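Local coordinates for protein Maltose/maltodextrin transport permease homologue (Bdellovibrio bacteriovorus HD100, PDB 6FFL) that binds maltotriose through its extracellular MalE domain, which is fused to the membrane subunit MalF of a probable maltose/maltodextrin ABC transporter, at residues M11-R16 with W238-Q243; V112-M117 with G268-S273; V246-A251 with N325-I330. All coordinates share one frame; numbering follows the deposited sequence.

Interaction 1. Residues M11-R16 with W238-Q243. With GLC (alpha-D-glucopyranose), chain B; SO4 (sulfate ion), chain H.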
loop_
_atom_site.group_PDB
_atom_site.type_symbol
_atom_site.label_atom_id
_atom_site.label_comp_id
_atom_site.label_asym_id
_atom_site.label_seq_id
_atom_site.Cartn_x
_atom_site.Cartn_y
_atom_site.Cartn_z
ATOM N N MET A 11 -6.375 3.342 7.913
ATOM C CA MET A 11 -5.265 2.854 8.733
ATOM C C MET A 11 -5.573 1.517 9.394
ATOM O O MET A 11 -6.581 1.373 10.096
ATOM C CB MET A 11 -4.912 3.868 9.826
ATOM C CG MET A 11 -4.353 5.169 9.303
ATOM S SD MET A 11 -3.706 6.147 10.678
ATOM C CE MET A 11 -3.483 7.726 9.858
ATOM N N ILE A 12 -4.639 0.570 9.235
ATOM C CA ILE A 12 -4.698 -0.722 9.891
ATOM C C ILE A 12 -4.645 -0.563 11.416
ATOM O O ILE A 12 -4.208 0.463 11.952
ATOM C CB ILE A 12 -3.518 -1.565 9.377
ATOM C CG1 ILE A 12 -3.704 -3.052 9.664
ATOM C CG2 ILE A 12 -2.204 -1.062 9.983
ATOM C CD1 ILE A 12 -2.511 -3.882 9.203
ATOM N N TYR A 13 -5.076 -1.617 12.115
ATOM C CA TYR A 13 -5.182 -1.623 13.572
ATOM C C TYR A 13 -4.036 -0.903 14.280
ATOM O O TYR A 13 -4.257 0.070 15.008
ATOM C CB TYR A 13 -5.259 -3.064 14.070
ATOM C CG TYR A 13 -5.393 -3.150 15.574
ATOM C CD1 TYR A 13 -6.620 -2.952 16.195
ATOM C CD2 TYR A 13 -4.282 -3.406 16.378
ATOM C CE1 TYR A 13 -6.739 -3.035 17.583
ATOM C CE2 TYR A 13 -4.392 -3.479 17.751
ATOM C CZ TYR A 13 -5.618 -3.292 18.348
ATOM O OH TYR A 13 -5.718 -3.366 19.718
ATOM N N GLY A 14 -2.804 -1.383 14.089
ATOM C CA GLY A 14 -1.672 -0.813 14.810
ATOM C C GLY A 14 -1.479 0.667 14.531
ATOM O O GLY A 14 -1.112 1.436 15.426
ATOM N N HIS A 15 -1.720 1.087 13.285
ATOM C CA HIS A 15 -1.555 2.496 12.939
ATOM C C HIS A 15 -2.704 3.338 13.477
ATOM O O HIS A 15 -2.486 4.463 13.935
ATOM C CB HIS A 15 -1.450 2.675 11.416
ATOM C CG HIS A 15 -0.171 2.158 10.830
ATOM N ND1 HIS A 15 0.485 2.798 9.798
ATOM C CD2 HIS A 15 0.562 1.055 11.118
ATOM C CE1 HIS A 15 1.572 2.115 9.485
ATOM N NE2 HIS A 15 1.638 1.052 10.267
ATOM N N ARG A 16 -3.938 2.821 13.446
ATOM C CA ARG A 16 -5.011 3.645 13.992
ATOM C C ARG A 16 -4.968 3.700 15.516
ATOM O O ARG A 16 -5.484 4.661 16.095
ATOM C CB ARG A 16 -6.377 3.173 13.481
ATOM C CG ARG A 16 -6.855 1.853 13.977
ATOM C CD ARG A 16 -8.338 1.667 13.606
ATOM N NE ARG A 16 -8.776 0.293 13.839
ATOM C CZ ARG A 16 -8.738 -0.668 12.921
ATOM N NH1 ARG A 16 -8.293 -0.408 11.693
ATOM N NH2 ARG A 16 -9.147 -1.897 13.231
ATOM N N TRP A 238 4.111 -4.158 9.700
ATOM C CA TRP A 238 5.183 -4.481 10.641
ATOM C C TRP A 238 4.710 -4.376 12.084
ATOM O O TRP A 238 4.992 -5.251 12.912
ATOM C CB TRP A 238 6.363 -3.540 10.431
ATOM C CG TRP A 238 7.087 -3.692 9.125
ATOM C CD1 TRP A 238 7.048 -4.760 8.265
ATOM C CD2 TRP A 238 7.980 -2.742 8.548
ATOM N NE1 TRP A 238 7.864 -4.519 7.182
ATOM C CE2 TRP A 238 8.459 -3.291 7.342
ATOM C CE3 TRP A 238 8.426 -1.473 8.937
ATOM C CZ2 TRP A 238 9.347 -2.606 6.510
ATOM C CZ3 TRP A 238 9.319 -0.800 8.114
ATOM C CH2 TRP A 238 9.767 -1.367 6.913
ATOM N N GLY A 239 4.013 -3.285 12.409
ATOM C CA GLY A 239 3.628 -3.059 13.793
ATOM C C GLY A 239 2.740 -4.162 14.328
ATOM O O GLY A 239 2.903 -4.613 15.464
ATOM N N ASP A 240 1.811 -4.634 13.505
ATOM C CA ASP A 240 0.888 -5.655 13.976
ATOM C C ASP A 240 1.554 -7.017 14.109
ATOM O O ASP A 240 1.186 -7.786 15.005
ATOM C CB ASP A 240 -0.327 -5.695 13.059
ATOM C CG ASP A 240 -1.317 -4.582 13.394
ATOM O OD1 ASP A 240 -1.820 -4.558 14.537
ATOM O OD2 ASP A 240 -1.547 -3.697 12.557
ATOM N N TYR A 241 2.557 -7.332 13.277
ATOM C CA TYR A 241 3.279 -8.584 13.503
ATOM C C TYR A 241 4.159 -8.505 14.742
ATOM O O TYR A 241 4.298 -9.502 15.460
ATOM C CB TYR A 241 4.103 -8.980 12.269
ATOM C CG TYR A 241 3.206 -9.224 11.070
ATOM C CD1 TYR A 241 2.028 -9.948 11.205
ATOM C CD2 TYR A 241 3.520 -8.699 9.821
ATOM C CE1 TYR A 241 1.181 -10.152 10.123
ATOM C CE2 TYR A 241 2.681 -8.891 8.739
ATOM C CZ TYR A 241 1.516 -9.609 8.892
ATOM O OH TYR A 241 0.676 -9.792 7.823
ATOM N N GLN A 242 4.734 -7.332 15.025
ATOM C CA GLN A 242 5.494 -7.154 16.262
ATOM C C GLN A 242 4.601 -7.329 17.483
ATOM O O GLN A 242 4.976 -8.007 18.448
ATOM C CB GLN A 242 6.162 -5.776 16.273
ATOM C CG GLN A 242 7.387 -5.687 15.375
ATOM C CD GLN A 242 7.810 -4.259 15.099
ATOM O OE1 GLN A 242 7.113 -3.305 15.458
ATOM N NE2 GLN A 242 8.959 -4.104 14.455
ATOM N N GLN A 243 3.408 -6.732 17.455
ATOM C CA GLN A 243 2.490 -6.873 18.582
ATOM C C GLN A 243 2.044 -8.319 18.748
ATOM O O GLN A 243 1.819 -8.782 19.873
ATOM C CB GLN A 243 1.278 -5.958 18.401
ATOM C CG GLN A 243 0.410 -5.835 19.657
ATOM C CD GLN A 243 -0.840 -4.999 19.433
ATOM O OE1 GLN A 243 -0.838 -4.051 18.644
ATOM N NE2 GLN A 243 -1.919 -5.350 20.127
HETATM C C1 GLC B . -4.386 -1.765 5.861
HETATM C C2 GLC B . -3.388 -0.632 5.601
HETATM C C3 GLC B . -3.412 -0.198 4.142
HETATM C C4 GLC B . -3.278 -1.400 3.205
HETATM C C5 GLC B . -4.315 -2.473 3.564
HETATM C C6 GLC B . -4.114 -3.740 2.733
HETATM O O1 GLC B . -5.718 -1.263 5.730
HETATM O O2 GLC B . -3.719 0.514 6.391
HETATM O O3 GLC B . -2.357 0.764 3.928
HETATM O O4 GLC B . -3.461 -0.924 1.857
HETATM O O5 GLC B . -4.193 -2.853 4.939
HETATM O O6 GLC B . -5.184 -4.665 2.971
HETATM S S SO4 H . -7.933 -4.056 10.804
HETATM O O1 SO4 H . -8.200 -5.296 10.086
HETATM O O2 SO4 H . -8.789 -3.000 10.255
HETATM O O3 SO4 H . -6.534 -3.675 10.648
HETATM O O4 SO4 H . -8.204 -4.236 12.225
HETATM O O HOH W 1 -3.246 -3.171 21.258
HETATM O O HOH W 2 3.825 -0.763 10.471
#

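Interaction 2. Residues V112-M117 with G268-S273. With GLC (alpha-D-glucopyranose), chain C.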
loop_
_atom_site.group_PDB
_atom_site.type_symbol
_atom_site.label_atom_id
_atom_site.label_comp_id
_atom_site.label_asym_id
_atom_site.label_seq_id
_atom_site.Cartn_x
_atom_site.Cartn_y
_atom_site.Cartn_z
ATOM N N VAL A 112 7.022 7.433 4.544
ATOM C CA VAL A 112 7.350 7.033 3.183
ATOM C C VAL A 112 7.507 5.521 3.179
ATOM O O VAL A 112 8.098 4.943 4.098
ATOM C CB VAL A 112 8.623 7.746 2.670
ATOM C CG1 VAL A 112 9.138 7.123 1.386
ATOM C CG2 VAL A 112 8.328 9.243 2.449
ATOM N N GLY A 113 6.952 4.875 2.162
ATOM C CA GLY A 113 7.061 3.430 2.070
ATOM C C GLY A 113 5.888 2.893 1.277
ATOM O O GLY A 113 5.841 3.061 0.060
ATOM N N ASN A 114 4.944 2.262 1.962
ATOM C CA ASN A 114 3.782 1.650 1.325
ATOM C C ASN A 114 4.188 0.537 0.368
ATOM O O ASN A 114 3.460 0.223 -0.572
ATOM C CB ASN A 114 2.934 2.710 0.600
ATOM C CG ASN A 114 1.504 2.267 0.417
ATOM O OD1 ASN A 114 0.867 1.828 1.373
ATOM N ND2 ASN A 114 0.996 2.359 -0.810
ATOM N N HIS A 115 5.352 -0.062 0.598
ATOM C CA HIS A 115 5.975 -0.981 -0.340
ATOM C C HIS A 115 5.822 -2.420 0.138
ATOM O O HIS A 115 5.887 -2.701 1.341
ATOM C CB HIS A 115 7.457 -0.646 -0.520
ATOM C CG HIS A 115 8.225 -0.543 0.767
ATOM N ND1 HIS A 115 7.877 0.333 1.780
ATOM C CD2 HIS A 115 9.329 -1.194 1.199
ATOM C CE1 HIS A 115 8.740 0.216 2.775
ATOM N NE2 HIS A 115 9.632 -0.705 2.448
ATOM N N LEU A 116 5.644 -3.331 -0.817
ATOM C CA LEU A 116 5.563 -4.756 -0.532
ATOM C C LEU A 116 6.948 -5.384 -0.451
ATOM O O LEU A 116 7.905 -4.928 -1.082
ATOM C CB LEU A 116 4.756 -5.468 -1.607
ATOM C CG LEU A 116 3.293 -5.059 -1.670
ATOM C CD1 LEU A 116 2.658 -5.699 -2.912
ATOM C CD2 LEU A 116 2.559 -5.472 -0.408
ATOM N N MET A 117 7.038 -6.465 0.317
ATOM C CA MET A 117 8.309 -7.150 0.512
ATOM C C MET A 117 7.999 -8.583 0.911
ATOM O O MET A 117 6.847 -8.934 1.160
ATOM C CB MET A 117 9.145 -6.450 1.585
ATOM C CG MET A 117 8.599 -6.642 2.986
ATOM S SD MET A 117 8.970 -5.270 4.101
ATOM C CE MET A 117 7.812 -4.023 3.501
ATOM N N GLY A 268 5.782 4.781 -2.199
ATOM C CA GLY A 268 5.081 6.049 -2.145
ATOM C C GLY A 268 4.735 6.474 -0.738
ATOM O O GLY A 268 5.579 6.423 0.153
ATOM N N THR A 269 3.492 6.895 -0.527
ATOM C CA THR A 269 3.075 7.359 0.783
ATOM C C THR A 269 1.587 7.097 0.956
ATOM O O THR A 269 0.878 6.723 0.017
ATOM C CB THR A 269 3.395 8.858 0.971
ATOM O OG1 THR A 269 3.297 9.205 2.361
ATOM C CG2 THR A 269 2.427 9.741 0.172
ATOM N N LYS A 270 1.126 7.290 2.180
ATOM C CA LYS A 270 -0.283 7.514 2.470
ATOM C C LYS A 270 -0.356 8.844 3.205
ATOM O O LYS A 270 0.465 9.108 4.086
ATOM C CB LYS A 270 -0.875 6.361 3.301
ATOM C CG LYS A 270 -0.812 4.986 2.589
ATOM C CD LYS A 270 -1.202 3.849 3.523
ATOM C CE LYS A 270 -0.083 3.544 4.529
ATOM N NZ LYS A 270 1.184 3.097 3.866
ATOM N N GLY A 271 -1.277 9.714 2.798
ATOM C CA GLY A 271 -1.226 11.050 3.351
ATOM C C GLY A 271 -2.573 11.731 3.369
ATOM O O GLY A 271 -3.584 11.175 2.933
ATOM N N TYR A 272 -2.558 12.967 3.876
ATOM C CA TYR A 272 -3.755 13.748 4.157
ATOM C C TYR A 272 -4.078 14.708 3.018
ATOM O O TYR A 272 -3.180 15.328 2.436
ATOM C CB TYR A 272 -3.578 14.539 5.457
ATOM C CG TYR A 272 -3.334 13.672 6.684
ATOM C CD1 TYR A 272 -4.406 13.168 7.418
ATOM C CD2 TYR A 272 -2.044 13.370 7.108
ATOM C CE1 TYR A 272 -4.205 12.389 8.540
ATOM C CE2 TYR A 272 -1.826 12.573 8.227
ATOM C CZ TYR A 272 -2.917 12.087 8.938
ATOM O OH TYR A 272 -2.726 11.292 10.051
ATOM N N SER A 273 -5.369 14.819 2.708
ATOM C CA SER A 273 -5.889 15.842 1.811
ATOM C C SER A 273 -7.005 16.587 2.522
ATOM O O SER A 273 -7.664 16.032 3.402
ATOM C CB SER A 273 -6.436 15.244 0.500
ATOM O OG SER A 273 -5.438 14.522 -0.217
HETATM C C1 GLC C . -2.347 -1.285 1.064
HETATM C C2 GLC C . -1.728 -0.068 0.390
HETATM C C3 GLC C . -2.609 0.508 -0.708
HETATM C C4 GLC C . -2.980 -0.624 -1.659
HETATM C C5 GLC C . -3.667 -1.738 -0.873
HETATM C C6 GLC C . -4.066 -2.899 -1.792
HETATM O O2 GLC C . -1.475 0.918 1.408
HETATM O O3 GLC C . -1.865 1.518 -1.411
HETATM O O4 GLC C . -3.885 -0.143 -2.640
HETATM O O5 GLC C . -2.743 -2.238 0.086
HETATM O O6 GLC C . -5.014 -3.756 -1.119
HETATM O O HOH W 3 1.805 5.124 -2.411
#

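Interaction 3. Residues V246-A251 with N325-I330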
loop_
_atom_site.group_PDB
_atom_site.type_symbol
_atom_site.label_atom_id
_atom_site.label_comp_id
_atom_site.label_asym_id
_atom_site.label_seq_id
_atom_site.Cartn_x
_atom_site.Cartn_y
_atom_site.Cartn_z
ATOM N N VAL A 246 5.410 -12.127 16.383
ATOM C CA VAL A 246 6.047 -12.873 15.308
ATOM C C VAL A 246 7.482 -12.376 15.189
ATOM O O VAL A 246 7.716 -11.177 15.010
ATOM C CB VAL A 246 5.296 -12.699 13.978
ATOM C CG1 VAL A 246 5.931 -13.579 12.896
ATOM C CG2 VAL A 246 3.812 -13.010 14.141
ATOM N N ASP A 247 8.440 -13.296 15.301
ATOM C CA ASP A 247 9.850 -12.999 15.053
ATOM C C ASP A 247 10.084 -13.111 13.553
ATOM O O ASP A 247 10.358 -14.189 13.022
ATOM C CB ASP A 247 10.751 -13.948 15.835
ATOM C CG ASP A 247 12.221 -13.607 15.687
ATOM O OD1 ASP A 247 12.534 -12.488 15.229
ATOM O OD2 ASP A 247 13.065 -14.460 16.020
ATOM N N PHE A 248 9.952 -11.990 12.852
ATOM C CA PHE A 248 10.031 -11.999 11.399
ATOM C C PHE A 248 11.245 -11.228 10.898
ATOM O O PHE A 248 11.729 -10.296 11.551
ATOM C CB PHE A 248 8.754 -11.424 10.762
ATOM C CG PHE A 248 8.536 -9.945 11.019
ATOM C CD1 PHE A 248 7.853 -9.508 12.147
ATOM C CD2 PHE A 248 8.978 -9.007 10.108
ATOM C CE1 PHE A 248 7.634 -8.153 12.367
ATOM C CE2 PHE A 248 8.762 -7.646 10.311
ATOM C CZ PHE A 248 8.088 -7.217 11.444
ATOM N N GLY A 249 11.736 -11.645 9.730
ATOM C CA GLY A 249 12.672 -10.872 8.947
ATOM C C GLY A 249 11.982 -10.367 7.689
ATOM O O GLY A 249 10.863 -10.761 7.364
ATOM N N ILE A 250 12.672 -9.474 6.980
ATOM C CA ILE A 250 12.147 -8.917 5.736
ATOM C C ILE A 250 13.223 -9.018 4.666
ATOM O O ILE A 250 14.418 -9.092 4.972
ATOM C CB ILE A 250 11.660 -7.454 5.879
ATOM C CG1 ILE A 250 12.809 -6.503 6.229
ATOM C CG2 ILE A 250 10.534 -7.340 6.910
ATOM C CD1 ILE A 250 12.378 -5.014 6.148
ATOM N N ALA A 251 12.786 -9.054 3.406
ATOM C CA ALA A 251 13.701 -9.197 2.279
ATOM C C ALA A 251 12.999 -8.718 1.020
ATOM O O ALA A 251 11.775 -8.580 0.982
ATOM C CB ALA A 251 14.163 -10.650 2.094
ATOM N N ASN A 325 16.203 1.529 14.334
ATOM C CA ASN A 325 15.210 0.564 13.889
ATOM C C ASN A 325 15.899 -0.450 12.987
ATOM O O ASN A 325 16.398 -0.077 11.921
ATOM C CB ASN A 325 14.092 1.308 13.159
ATOM C CG ASN A 325 13.008 0.386 12.593
ATOM O OD1 ASN A 325 13.163 -0.841 12.508
ATOM N ND2 ASN A 325 11.894 0.994 12.195
ATOM N N PRO A 326 15.969 -1.728 13.370
ATOM C CA PRO A 326 16.766 -2.681 12.584
ATOM C C PRO A 326 16.158 -3.020 11.227
ATOM O O PRO A 326 16.852 -3.606 10.389
ATOM C CB PRO A 326 16.835 -3.915 13.497
ATOM C CG PRO A 326 15.613 -3.825 14.351
ATOM C CD PRO A 326 15.375 -2.351 14.569
ATOM N N LEU A 327 14.901 -2.663 10.977
ATOM C CA LEU A 327 14.292 -2.940 9.686
ATOM C C LEU A 327 14.641 -1.901 8.629
ATOM O O LEU A 327 14.514 -2.185 7.434
ATOM C CB LEU A 327 12.765 -2.990 9.821
ATOM C CG LEU A 327 12.155 -4.095 10.683
ATOM C CD1 LEU A 327 10.647 -3.907 10.764
ATOM C CD2 LEU A 327 12.505 -5.483 10.149
ATOM N N LEU A 328 15.037 -0.689 9.022
ATOM C CA LEU A 328 14.979 0.368 8.016
ATOM C C LEU A 328 16.117 0.256 6.996
ATOM O O LEU A 328 15.930 0.636 5.836
ATOM C CB LEU A 328 14.921 1.744 8.698
ATOM C CG LEU A 328 13.608 2.083 9.459
ATOM C CD1 LEU A 328 13.665 3.477 10.053
ATOM C CD2 LEU A 328 12.265 1.936 8.652
ATOM N N LYS A 329 17.257 -0.335 7.361
ATOM C CA LYS A 329 18.323 -0.495 6.376
ATOM C C LYS A 329 17.949 -1.494 5.281
ATOM O O LYS A 329 18.129 -1.210 4.090
ATOM C CB LYS A 329 19.629 -0.890 7.074
ATOM C CG LYS A 329 20.896 -0.523 6.294
ATOM C CD LYS A 329 20.959 0.972 5.895
ATOM C CE LYS A 329 20.362 1.935 6.939
ATOM N NZ LYS A 329 19.853 3.186 6.295
ATOM N N ILE A 330 17.402 -2.655 5.652
ATOM C CA ILE A 330 16.937 -3.599 4.637
ATOM C C ILE A 330 15.745 -3.025 3.883
ATOM O O ILE A 330 15.607 -3.221 2.673
ATOM C CB ILE A 330 16.602 -4.964 5.272
ATOM C CG1 ILE A 330 17.869 -5.597 5.859
ATOM C CG2 ILE A 330 15.986 -5.901 4.235
ATOM C CD1 ILE A 330 17.677 -7.023 6.351
#

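Interaction 1. Residues M11-R16 with W238-Q243
I12, at the N-cap of helix 13-29, and D240 come at each other from opposite directions, I12 CD1 3.5 Å from D240 OD2; the backbone N of I12 gives a weak bond to O2 of the glucose of chain B. Y13 extends its ring away from its own backbone N (chi1 -179°), across the D240 carboxylate and the Q243 amide. D240 OD1 sits near the ring plane, 3.3 Å from Y13 CD2, and Q243 OE1 lies at the edge; one water joins Y13 OH to Q243 NE2, weakly on the amide side. G14 N donates to the syn lone pair of D240 OD2 (3.0 Å, 155°). Glycine suits this position, because a CB would crowd that oxygen, and an acidic partner probably suits the start of helix 13-29, whose N-H groups would tend to attract negative charge. H15 NE2 reaches G239 N through a second water. R16 reaches back to the carbonyl of M11, and its guanidinium, packed against Y13 CA, grips a sulfate, probably from the crystallisation liquor, at NH2-O4 2.7 Å; Y13 N holds the same ion. This polar bridge beside bound sugar is consistent with a cleft closed over its ligand, as in periplasmic binding proteins.

Interaction 2. Residues V112-M117 with G268-S273
N114 OD1 is gripped by two donors. K270 NZ gives N114 OD1 a hydrogen bond of 2.8 Å. In the glucose of chain C, hydroxyl O2 of GLC donates to N114 OD1 at 2.5 Å. The ammonium approaches well off the carbonyl axis (118° at the oxygen) and tilted from the amide plane. K270 gets there by bending at chi3 and chi4, crossing the asparagine at about a right angle. On the other arm of the amide, N114 ND2 points almost perfectly straight at glucose O3 (3.0 Å, 178°). With acceptor and donor both engaged by neighbouring hydroxyls, the amide can hardly flip, which is why asparagine suits a site reading a vicinal diol. The nearby ammonium would probably polarise the amide, which could make ND2 a better donor to O3.

The chain here passes from strand 111-112 to strand 116-121, probably crossing from one lobe to the other as in the periplasmic-binding-protein family, which would put N114 near the hinge. Its backbone adopts a left-handed helical conformation, which asparagine tolerates well, and CG lies opposite the backbone N (chi1 -157°), which brings OD1 to K270 NZ.

Next to N114 in the chain, G113 pairs with G268 in a single antiparallel, hydrogen-bonded bridge, with G113 N to G268 O at 2.9 Å and G268 N to G113 O at 2.8 Å. The backbone angles of G113 would jam a side chain against the preceding carbonyl, so glycine is required. V112 CA adds a CA-H...O contact to G268 O (3.6 Å), and its CG1 methyl also rests near that oxygen. T269 directs its CB away from 112-117 and gives its hydroxyl to A111 O, while T269 O accepts a hydrogen bond from a water, to which N114 ND2 donates weakly.

Interaction 3. Residues V246-A251 with N325-I330
Strand 248-251 runs past the type I turn from N325 to L328 that leads into helix 328-335, and the backbones come nearest at A251 and I330, whose CA atoms are 6.9 Å apart. I250 fills the middle. Its CG1 branch takes the tight place between backbone N and carbonyl carbon (chi1 64°), which sends I250 CD1 out to L327, 4.0 Å from L327 CD2 and close to the carbonyl oxygen of that residue. I330 lies alongside I250, pointing the opposite way, with I330 CG2 3.8 Å from I250 CG1 and 3.6 Å from I250 O. Isoleucine suits position 250, since its CG1 arm reaches L327 and I330 while CG2 lies at the edge of the F248 ring. F248 CE2 in turn lies 4.2 Å from L327 CD1, and W238 packs on both L327 and I250. The turn itself is held by a capping bond, L327 N to N325 OD1 at 2.9 Å, approached from above the amide's carbonyl plane. Between strand and helix the contact is apolar: aliphatic groups against one another, an obliquely met ring and two backbone carbonyls, held probably by burial and shape rather than by directed bonds.

How the interactions relate
Interactions 1 and 2 reach the bound sugar; interaction 3 packs further out in the fold. Interaction 1 probably helps close the cleft and reaches the glucose of chain B, whereas interaction 2, about 15 Å away centre to centre, is buried, probably near the hinge, and holds the glucose of chain C, which is joined to the first through its C1. Interaction 3 packs strand 248-251 against 325-330, its centre about 15 Å from that of interaction 1 and 17 Å from that of interaction 2. W238 ties them together: W238 NE1 meets M117 SD (3.4 Å), W238 CD2 meets L327 CD1 (3.7 Å) and W238 CZ2 meets I250 CD1 (3.9 Å). Strands 116-121 and 248-251 are neighbours, so one segment of interaction 2 and one of interaction 3 meet in the same sheet.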